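Local coordinates for NifU like protein IscU (Streptococcus pyogenes, PDB 1SU0) that probably serves as a scaffold on which iron-sulfur clusters are built and then handed to other proteins, and here binds a zinc ion, at residues R124-C127 / S128-A131; S68-S71 / S72-T76; V48-E52 / D53-D57; D92-S95 / E96-G100. All blocks are in the same frame, centred on the assembly; numbering follows the deposited sequence.

Four local contacts, each between adjoining halves of one continuous piece of chain, follow one another in series, with none enclosing or crossing another. From the N terminus, contact 3 comes first and closes the turn between strands 43-50 and 55-63. Contact 2 then lies on helix 66-79, contact 4 ends helix 84-97, and contact 1 lies near the start of helix 122-139, beside the zinc ion. The three helical contacts meet in space: Ser71 and Ser68 of contact 2 reach backbone oxygens of contact 1, while Phe94 and Val98 of contact 4 pack on residues 125-129. Contact 3 stands apart, with its centre about 23 Å from that of contact 1.

Contact 1 of 4, residues R124-C127 / S128-A131; sequences RIKC and STLA. With ZN (zinc ion), chain B.
Ser128 OG and Thr129 OG1 are both set between their backbone N and carbonyl carbon (chi1 68° and 59°), and both turn back to Ile125 O one turn earlier in alpha-helix 122-139. This is the familiar way in which a helical serine or threonine spends its hydroxyl on a main-chain carbonyl. The Ser128 OG to Ile125 O bond is very short at 2.5 Å, whereas that from Thr129 OG1 is weak at 3.3 Å. The same oxygen also receives the regular helical bond from Thr129 N, at 3.0 Å. On the exposed side, Lys126 bends so that its CD passes obliquely by Thr129 OG1, 3.7 Å away.

Cys127 has another role. Its SG lies beside its own backbone N (chi1 -60°) and binds the zinc ion at 2.2 Å; Asp42 OD1 and Cys65 SG bind the same ion, in a site that also includes Cys40. The metal probably stands in for an iron-sulfur centre. Two residues beyond Thr129, Ala131 N does not reach Cys127 O directly; a water bridges them, accepting from Ala131 N at 3.0 Å and apparently donating to Cys127 O at 3.1 Å.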
loop_
_atom_site.group_PDB
_atom_site.type_symbol
_atom_site.label_atom_id
_atom_site.label_comp_id
_atom_site.label_asym_id
_atom_site.label_seq_id
_atom_site.Cartn_x
_atom_site.Cartn_y
_atom_site.Cartn_z
ATOM N N ARG A 124 8.831 0.963 11.624
ATOM C CA ARG A 124 7.791 1.411 10.697
ATOM C C ARG A 124 7.852 0.764 9.287
ATOM O O ARG A 124 6.858 0.788 8.540
ATOM C CB ARG A 124 7.852 2.947 10.535
ATOM C CG ARG A 124 7.758 3.753 11.843
ATOM C CD ARG A 124 6.465 3.566 12.551
ATOM N NE ARG A 124 6.371 4.318 13.786
ATOM C CZ ARG A 124 5.227 4.505 14.447
ATOM N NH1 ARG A 124 4.091 4.025 13.960
ATOM N NH2 ARG A 124 5.198 5.198 15.585
ATOM N N ILE A 125 9.013 0.224 8.916
ATOM C CA ILE A 125 9.173 -0.432 7.628
ATOM C C ILE A 125 8.019 -1.403 7.376
ATOM O O ILE A 125 7.314 -1.311 6.359
ATOM C CB ILE A 125 10.514 -1.193 7.550
ATOM C CG1 ILE A 125 11.719 -0.301 7.909
ATOM C CG2 ILE A 125 10.701 -1.812 6.157
ATOM C CD1 ILE A 125 11.869 0.888 7.090
ATOM N N LYS A 126 7.812 -2.318 8.320
ATOM C CA LYS A 126 6.781 -3.345 8.174
ATOM C C LYS A 126 5.350 -2.779 8.307
ATOM O O LYS A 126 4.403 -3.365 7.783
ATOM C CB LYS A 126 7.031 -4.501 9.154
ATOM C CG LYS A 126 6.351 -5.841 8.818
ATOM C CD LYS A 126 6.974 -6.531 7.584
ATOM C CE LYS A 126 7.758 -7.788 7.973
ATOM N NZ LYS A 126 9.134 -7.437 8.455
ATOM N N CYS A 127 5.189 -1.646 8.985
ATOM C CA CYS A 127 3.896 -0.951 8.990
ATOM C C CYS A 127 3.535 -0.563 7.534
ATOM O O CYS A 127 2.441 -0.843 7.019
ATOM C CB CYS A 127 3.945 0.296 9.893
ATOM S SG CYS A 127 4.340 -0.024 11.663
ATOM N N SER A 128 4.505 0.031 6.862
ATOM C CA SER A 128 4.326 0.526 5.511
ATOM C C SER A 128 4.222 -0.578 4.429
ATOM O O SER A 128 3.470 -0.447 3.481
ATOM C CB SER A 128 5.470 1.475 5.214
ATOM O OG SER A 128 6.686 0.765 5.131
ATOM N N THR A 129 4.917 -1.692 4.598
ATOM C CA THR A 129 4.922 -2.735 3.561
ATOM C C THR A 129 3.736 -3.695 3.627
ATOM O O THR A 129 3.444 -4.359 2.641
ATOM C CB THR A 129 6.211 -3.527 3.584
ATOM O OG1 THR A 129 6.362 -4.139 4.859
ATOM C CG2 THR A 129 7.430 -2.614 3.432
ATOM N N LEU A 130 3.038 -3.739 4.751
ATOM C CA LEU A 130 1.942 -4.684 4.947
ATOM C C LEU A 130 0.973 -4.759 3.774
ATOM O O LEU A 130 0.670 -5.839 3.268
ATOM C CB LEU A 130 1.175 -4.353 6.245
ATOM C CG LEU A 130 -0.005 -5.254 6.682
ATOM C CD1 LEU A 130 0.255 -6.728 6.556
ATOM C CD2 LEU A 130 -0.377 -4.941 8.119
ATOM N N ALA A 131 0.481 -3.613 3.339
ATOM C CA ALA A 131 -0.469 -3.562 2.231
ATOM C C ALA A 131 0.148 -4.124 0.952
ATOM O O ALA A 131 -0.484 -4.903 0.219
ATOM C CB ALA A 131 -0.912 -2.173 2.005
HETATM ZN ZN ZN B . 2.247 -0.011 12.466
HETATM O O HOH W 1 0.286 -1.014 4.756
#

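Contact 2 of 4, residues S68-S71 / S72-T76; sequences STAS and SSMMT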
loop_
_atom_site.group_PDB
_atom_site.type_symbol
_atom_site.label_atom_id
_atom_site.label_comp_id
_atom_site.label_asym_id
_atom_site.label_seq_id
_atom_site.Cartn_x
_atom_site.Cartn_y
_atom_site.Cartn_z
ATOM N N SER A 68 0.593 2.843 8.628
ATOM C CA SER A 68 0.170 1.605 7.973
ATOM C C SER A 68 -1.109 1.778 7.187
ATOM O O SER A 68 -1.257 1.218 6.132
ATOM C CB SER A 68 -0.067 0.533 9.021
ATOM O OG SER A 68 -0.352 -0.678 8.367
ATOM N N THR A 69 -2.039 2.553 7.721
ATOM C CA THR A 69 -3.277 2.871 7.029
ATOM C C THR A 69 -3.001 3.744 5.820
ATOM O O THR A 69 -3.478 3.460 4.711
ATOM C CB THR A 69 -4.220 3.642 7.988
ATOM O OG1 THR A 69 -4.508 2.823 9.126
ATOM C CG2 THR A 69 -5.585 3.892 7.358
ATOM N N ALA A 70 -2.254 4.827 6.051
ATOM C CA ALA A 70 -1.832 5.690 4.968
ATOM C C ALA A 70 -1.260 4.830 3.843
ATOM O O ALA A 70 -1.703 4.909 2.730
ATOM C CB ALA A 70 -0.817 6.705 5.439
ATOM N N SER A 71 -0.314 3.967 4.169
ATOM C CA SER A 71 0.415 3.177 3.168
ATOM C C SER A 71 -0.499 2.215 2.407
ATOM O O SER A 71 -0.321 2.013 1.218
ATOM C CB SER A 71 1.523 2.393 3.846
ATOM O OG SER A 71 2.367 1.830 2.879
ATOM N N SER A 72 -1.512 1.656 3.083
ATOM C CA SER A 72 -2.470 0.815 2.402
ATOM C C SER A 72 -3.271 1.625 1.412
ATOM O O SER A 72 -3.463 1.227 0.254
ATOM C CB SER A 72 -3.391 0.151 3.414
ATOM O OG SER A 72 -2.615 -0.608 4.324
ATOM N N SER A 73 -3.718 2.788 1.854
ATOM C CA SER A 73 -4.560 3.629 1.034
ATOM C C SER A 73 -3.790 4.052 -0.212
ATOM O O SER A 73 -4.273 3.934 -1.336
ATOM C CB SER A 73 -5.038 4.810 1.873
ATOM O OG SER A 73 -5.643 5.787 1.078
ATOM N N MET A 74 -2.566 4.505 -0.017
ATOM C CA MET A 74 -1.722 4.934 -1.136
ATOM C C MET A 74 -1.346 3.772 -2.087
ATOM O O MET A 74 -1.268 3.934 -3.304
ATOM C CB MET A 74 -0.465 5.588 -0.581
ATOM C CG MET A 74 -0.706 6.880 0.202
ATOM S SD MET A 74 0.839 7.276 1.388
ATOM C CE MET A 74 0.600 9.229 1.673
ATOM N N MET A 75 -1.114 2.595 -1.529
ATOM C CA MET A 75 -0.861 1.403 -2.333
ATOM C C MET A 75 -2.005 1.164 -3.348
ATOM O O MET A 75 -1.738 0.903 -4.518
ATOM C CB MET A 75 -0.666 0.203 -1.417
ATOM C CG MET A 75 -0.383 -1.113 -2.136
ATOM S SD MET A 75 -2.036 -2.004 -2.713
ATOM C CE MET A 75 -2.893 -2.398 -0.944
ATOM N N THR A 76 -3.258 1.302 -2.920
ATOM C CA THR A 76 -4.400 1.063 -3.803
ATOM C C THR A 76 -4.404 2.032 -4.975
ATOM O O THR A 76 -4.697 1.647 -6.093
ATOM C CB THR A 76 -5.772 1.203 -3.073
ATOM O OG1 THR A 76 -5.999 2.570 -2.686
ATOM C CG2 THR A 76 -5.826 0.391 -1.782
#
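The peptide carbonyl of Ser68 is approached from opposite faces of its plane by two atoms of Ser72, one turn on in alpha-helix 66-79. Ser72 OG, tilted 23° from that plane, donates to Ser68 O at 2.9 Å, while Ser72 N, tilted 33° to the other face, donates at 3.1 Å. A single buried oxygen is thus gripped by the main chain and the side chain of the same residue. The hydroxyl can reach it because it lies beside its own backbone N (chi1 -58°), leaning back towards the start of the helix.

The next residues keep the ordinary i to i+4 pattern. Ser73 N bonds to Thr69 O and Met74 N to Ala70 O, the latter at 2.9 Å and close to straight at the hydrogen. Met74 also passes over that carbonyl with its side chain: CG comes within 3.4 Å of Ala70 O, and SD touches Ala70 CB at 4.4 Å before the chain continues towards Val14 and His17 of helix 8-19.

Other serines use their hydroxyls between elements. Ser68 OG and Ser71 OG bond to Cys127 O and Ser128 O of helix 122-139, and Ser73 OG bonds to His17 ND1 and His22 N. Such a run of small polar residues lets the buried helix fasten itself to its surroundings on several sides, directly after the zinc ligand Cys65. Its last hydroxyl turns inward again, where Thr76 OG1 donates to Ser73 O at 2.6 Å.

Contact 3 of 4, residues V48-E52 / D53-D57; sequences VKFDE and DKIED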
loop_
_atom_site.group_PDB
_atom_site.type_symbol
_atom_site.label_atom_id
_atom_site.label_comp_id
_atom_site.label_asym_id
_atom_site.label_seq_id
_atom_site.Cartn_x
_atom_site.Cartn_y
_atom_site.Cartn_z
ATOM N N VAL A 48 -9.021 -8.037 -4.068
ATOM C CA VAL A 48 -8.588 -7.520 -5.368
ATOM C C VAL A 48 -9.318 -8.209 -6.514
ATOM O O VAL A 48 -9.403 -9.444 -6.581
ATOM C CB VAL A 48 -7.074 -7.657 -5.586
ATOM C CG1 VAL A 48 -6.672 -7.062 -6.926
ATOM C CG2 VAL A 48 -6.315 -6.970 -4.468
ATOM N N LYS A 49 -9.831 -7.381 -7.416
ATOM C CA LYS A 49 -10.497 -7.833 -8.626
ATOM C C LYS A 49 -9.547 -7.701 -9.818
ATOM O O LYS A 49 -8.872 -6.686 -9.971
ATOM C CB LYS A 49 -11.749 -6.983 -8.851
ATOM C CG LYS A 49 -12.631 -7.415 -10.004
ATOM C CD LYS A 49 -13.887 -6.559 -10.055
ATOM C CE LYS A 49 -14.705 -6.855 -11.292
ATOM N NZ LYS A 49 -15.177 -8.266 -11.311
ATOM N N PHE A 50 -9.484 -8.749 -10.629
ATOM C CA PHE A 50 -8.805 -8.721 -11.923
ATOM C C PHE A 50 -9.834 -9.074 -12.999
ATOM O O PHE A 50 -10.572 -10.052 -12.846
ATOM C CB PHE A 50 -7.652 -9.734 -11.963
ATOM C CG PHE A 50 -6.801 -9.732 -10.726
ATOM C CD1 PHE A 50 -7.198 -10.445 -9.594
ATOM C CD2 PHE A 50 -5.606 -9.008 -10.681
ATOM C CE1 PHE A 50 -6.421 -10.444 -8.448
ATOM C CE2 PHE A 50 -4.822 -8.998 -9.525
ATOM C CZ PHE A 50 -5.227 -9.715 -8.411
ATOM N N ASP A 51 -9.905 -8.273 -14.060
ATOM C CA ASP A 51 -10.799 -8.563 -15.184
ATOM C C ASP A 51 -10.000 -9.215 -16.302
ATOM O O ASP A 51 -10.435 -10.202 -16.896
ATOM C CB ASP A 51 -11.529 -7.292 -15.655
ATOM C CG ASP A 51 -11.006 -6.750 -16.974
ATOM O OD1 ASP A 51 -11.533 -7.146 -18.032
ATOM O OD2 ASP A 51 -10.080 -5.919 -17.046
ATOM N N GLU A 52 -8.829 -8.647 -16.570
ATOM C CA GLU A 52 -7.857 -9.214 -17.490
ATOM C C GLU A 52 -6.712 -9.699 -16.589
ATOM O O GLU A 52 -6.952 -10.165 -15.465
ATOM C CB GLU A 52 -7.406 -8.130 -18.487
ATOM C CG GLU A 52 -6.827 -8.645 -19.796
ATOM C CD GLU A 52 -7.875 -8.905 -20.863
ATOM O OE1 GLU A 52 -7.488 -9.342 -21.966
ATOM O OE2 GLU A 52 -9.077 -8.680 -20.609
ATOM N N ASP A 53 -5.478 -9.588 -17.077
ATOM C CA ASP A 53 -4.296 -9.708 -16.234
ATOM C C ASP A 53 -4.180 -8.468 -15.323
ATOM O O ASP A 53 -3.479 -8.493 -14.313
ATOM C CB ASP A 53 -3.044 -9.866 -17.118
ATOM C CG ASP A 53 -1.895 -10.550 -16.396
ATOM O OD1 ASP A 53 -0.733 -10.145 -16.619
ATOM O OD2 ASP A 53 -2.055 -11.496 -15.588
ATOM N N LYS A 54 -4.877 -7.393 -15.691
ATOM C CA LYS A 54 -4.862 -6.146 -14.937
ATOM C C LYS A 54 -5.746 -6.193 -13.689
ATOM O O LYS A 54 -6.490 -7.147 -13.471
ATOM C CB LYS A 54 -5.300 -4.984 -15.839
ATOM C CG LYS A 54 -6.820 -4.807 -15.993
ATOM C CD LYS A 54 -7.188 -3.344 -16.208
ATOM C CE LYS A 54 -8.676 -3.164 -16.473
ATOM N NZ LYS A 54 -9.058 -3.577 -17.866
ATOM N N ILE A 55 -5.654 -5.139 -12.883
ATOM C CA ILE A 55 -6.467 -4.993 -11.680
ATOM C C ILE A 55 -7.670 -4.094 -12.011
ATOM O O ILE A 55 -7.536 -2.881 -12.155
ATOM C CB ILE A 55 -5.610 -4.438 -10.504
ATOM C CG1 ILE A 55 -4.605 -5.499 -10.039
ATOM C CG2 ILE A 55 -6.483 -4.002 -9.329
ATOM C CD1 ILE A 55 -3.435 -4.955 -9.240
ATOM N N GLU A 56 -8.836 -4.719 -12.179
ATOM C CA GLU A 56 -10.099 -4.006 -12.389
ATOM C C GLU A 56 -10.351 -3.065 -11.212
ATOM O O GLU A 56 -10.475 -1.854 -11.391
ATOM C CB GLU A 56 -11.266 -5.008 -12.530
ATOM C CG GLU A 56 -12.314 -4.676 -13.598
ATOM C CD GLU A 56 -13.386 -3.691 -13.145
ATOM O OE1 GLU A 56 -13.548 -3.473 -11.917
ATOM O OE2 GLU A 56 -14.087 -3.143 -14.032
ATOM N N ASP A 57 -10.415 -3.635 -10.012
ATOM C CA ASP A 57 -10.681 -2.861 -8.800
ATOM C C ASP A 57 -10.018 -3.468 -7.551
ATOM O O ASP A 57 -9.609 -4.636 -7.549
ATOM C CB ASP A 57 -12.201 -2.694 -8.588
ATOM C CG ASP A 57 -12.561 -1.418 -7.809
ATOM O OD1 ASP A 57 -13.607 -1.414 -7.119
ATOM O OD2 ASP A 57 -11.864 -0.375 -7.819
#
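Asp51 OD2 takes a salt bridge from Lys54 NZ at 2.7 Å, the ammonium lying almost on the line of the carboxylate C-O bond. The lysine gets there by placing CG between its backbone N and carbonyl carbon (chi1 83°) and bending at its end, so that CE also comes near the same oxygen. On this exposed turn the bridge ties residues three apart. Glu56 crosses Asp51 at about a right angle, its CG 3.4 Å from Asp51 CB, and runs alongside the aliphatic part of Lys49; their opposite charges, with NZ 5.1 Å from OE1, may attract without touching.

Apolar groups gather elsewhere. Phe50 and Ile55 lie side by side, with CE2 meeting CG1 at 3.5 Å, and Val48 CG1 touches Ile55 CG2 at 3.9 Å. Lys54 O sits at the edge of the Phe50 ring. Helix 122-139 adds Ala138 against Val48 and Ile139 against Phe50.

Between the strands, Lys49 N donates to Asp57 O at 2.8 Å, while the return bond from Asp57 N to Lys49 O is weak. With Glu56 and Asp57 both facing Lys49, the arms of this beta hairpin meet in a classic beta bulge.

Contact 4 of 4, residues D92-S95 / E96-G100; sequences DIFS and EMVQG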
loop_
_atom_site.group_PDB
_atom_site.type_symbol
_atom_site.label_atom_id
_atom_site.label_comp_id
_atom_site.label_asym_id
_atom_site.label_seq_id
_atom_site.Cartn_x
_atom_site.Cartn_y
_atom_site.Cartn_z
ATOM N N ASP A 92 8.220 -3.905 -5.204
ATOM C CA ASP A 92 9.655 -3.950 -5.054
ATOM C C ASP A 92 10.232 -2.548 -4.915
ATOM O O ASP A 92 11.096 -2.335 -4.090
ATOM C CB ASP A 92 10.293 -4.705 -6.239
ATOM C CG ASP A 92 10.140 -6.231 -6.114
ATOM O OD1 ASP A 92 10.788 -6.922 -6.918
ATOM O OD2 ASP A 92 9.425 -6.840 -5.262
ATOM N N ILE A 93 9.737 -1.601 -5.710
ATOM C CA ILE A 93 10.193 -0.206 -5.656
ATOM C C ILE A 93 9.924 0.435 -4.300
ATOM O O ILE A 93 10.766 1.136 -3.748
ATOM C CB ILE A 93 9.550 0.651 -6.796
ATOM C CG1 ILE A 93 10.196 0.313 -8.155
ATOM C CG2 ILE A 93 9.718 2.145 -6.545
ATOM C CD1 ILE A 93 9.303 0.634 -9.358
ATOM N N PHE A 94 8.747 0.181 -3.769
ATOM C CA PHE A 94 8.357 0.735 -2.492
ATOM C C PHE A 94 9.221 0.174 -1.358
ATOM O O PHE A 94 9.828 0.899 -0.569
ATOM C CB PHE A 94 6.897 0.400 -2.216
ATOM C CG PHE A 94 6.392 1.011 -0.952
ATOM C CD1 PHE A 94 5.796 2.249 -0.971
ATOM C CD2 PHE A 94 6.566 0.371 0.256
ATOM C CE1 PHE A 94 5.365 2.825 0.190
ATOM C CE2 PHE A 94 6.142 0.936 1.404
ATOM C CZ PHE A 94 5.539 2.162 1.380
ATOM N N SER A 95 9.239 -1.143 -1.299
ATOM C CA SER A 95 10.045 -1.904 -0.372
ATOM C C SER A 95 11.501 -1.440 -0.349
ATOM O O SER A 95 12.078 -1.305 0.726
ATOM C CB SER A 95 9.977 -3.378 -0.762
ATOM O OG SER A 95 10.275 -4.174 0.346
ATOM N N GLU A 96 12.077 -1.163 -1.516
ATOM C CA GLU A 96 13.450 -0.662 -1.597
ATOM C C GLU A 96 13.584 0.775 -1.176
ATOM O O GLU A 96 14.623 1.177 -0.676
ATOM C CB GLU A 96 13.961 -0.712 -3.025
ATOM C CG GLU A 96 14.380 -2.066 -3.523
ATOM C CD GLU A 96 14.460 -2.070 -5.027
ATOM O OE1 GLU A 96 14.315 -3.179 -5.582
ATOM O OE2 GLU A 96 14.650 -0.971 -5.649
ATOM N N MET A 97 12.566 1.571 -1.452
ATOM C CA MET A 97 12.562 2.962 -1.035
ATOM C C MET A 97 12.570 3.092 0.511
ATOM O O MET A 97 13.284 3.913 1.079
ATOM C CB MET A 97 11.344 3.670 -1.612
ATOM C CG MET A 97 11.191 5.119 -1.155
ATOM S SD MET A 97 9.480 5.880 -1.697
ATOM C CE MET A 97 8.239 5.012 -0.458
ATOM N N VAL A 98 11.766 2.274 1.171
ATOM C CA VAL A 98 11.698 2.296 2.642
ATOM C C VAL A 98 12.898 1.565 3.263
ATOM O O VAL A 98 12.897 1.271 4.449
ATOM C CB VAL A 98 10.356 1.728 3.193
ATOM C CG1 VAL A 98 9.172 2.566 2.684
ATOM C CG2 VAL A 98 10.180 0.252 2.828
ATOM N N GLN A 99 13.933 1.279 2.478
ATOM C CA GLN A 99 15.200 0.845 3.066
ATOM C C GLN A 99 16.306 1.783 2.668
ATOM O O GLN A 99 17.476 1.417 2.717
ATOM C CB GLN A 99 15.511 -0.589 2.681
ATOM C CG GLN A 99 14.275 -1.443 2.773
ATOM C CD GLN A 99 14.514 -2.902 2.528
ATOM O OE1 GLN A 99 15.187 -3.286 1.556
ATOM N NE2 GLN A 99 13.947 -3.734 3.395
ATOM N N GLY A 100 15.921 3.004 2.299
ATOM C CA GLY A 100 16.853 4.092 2.062
ATOM C C GLY A 100 17.476 4.162 0.675
ATOM O O GLY A 100 18.425 4.918 0.486
#
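Glu96, next to last in helix 84-97, donates from its N to Asp92 O at 3.0 Å. Its side chain extends back alongside the same carbonyl, with CG 3.3 Å from Asp92 O, and the two carboxylates stay apart, Asp92 OD1 lying 5.3 Å from Glu96 OE1.

Met97 N bonds to Ile93 O. Its chain, with CG anti to the backbone N and a bend at the thioether (chi3 74°), brings CE to 3.7 Å from Phe94 CE1, approaching the ring obliquely. Phe94 itself points its ring into the interior, where it stacks with Trp132 of helix 122-139.

Val98 is the first residue to leave helical backbone angles, though its N still bonds to Phe94 O at 2.9 Å. Its two methyls part company: CG1 meets Phe94 CE2 at 3.7 Å, and CG2 lies 3.2 Å from Ser95 O. Beyond them, Ile125, Ser128 and Thr129 of helix 122-139 also pack against the valine.

Gln99 follows in the loop, and its CG comes 3.0 Å from Ser95 O. Gly100, at positive phi (85°), is the C' residue of a Schellman motif: Gly100 N bonds to Met97 O, and Gln101 N pairs with Glu96 O.

Together these contacts illustrate a division of labour at a helix end. The change of backbone angles, with the positive phi of Gly100, turns the chain aside, and main-chain bonds occupy carbonyls of the final turn, whereas Phe94, Met97 and Val98 give the turn a buried apolar face, leaving the charged and amide groups of Asp92 and Gln99 on the exposed side.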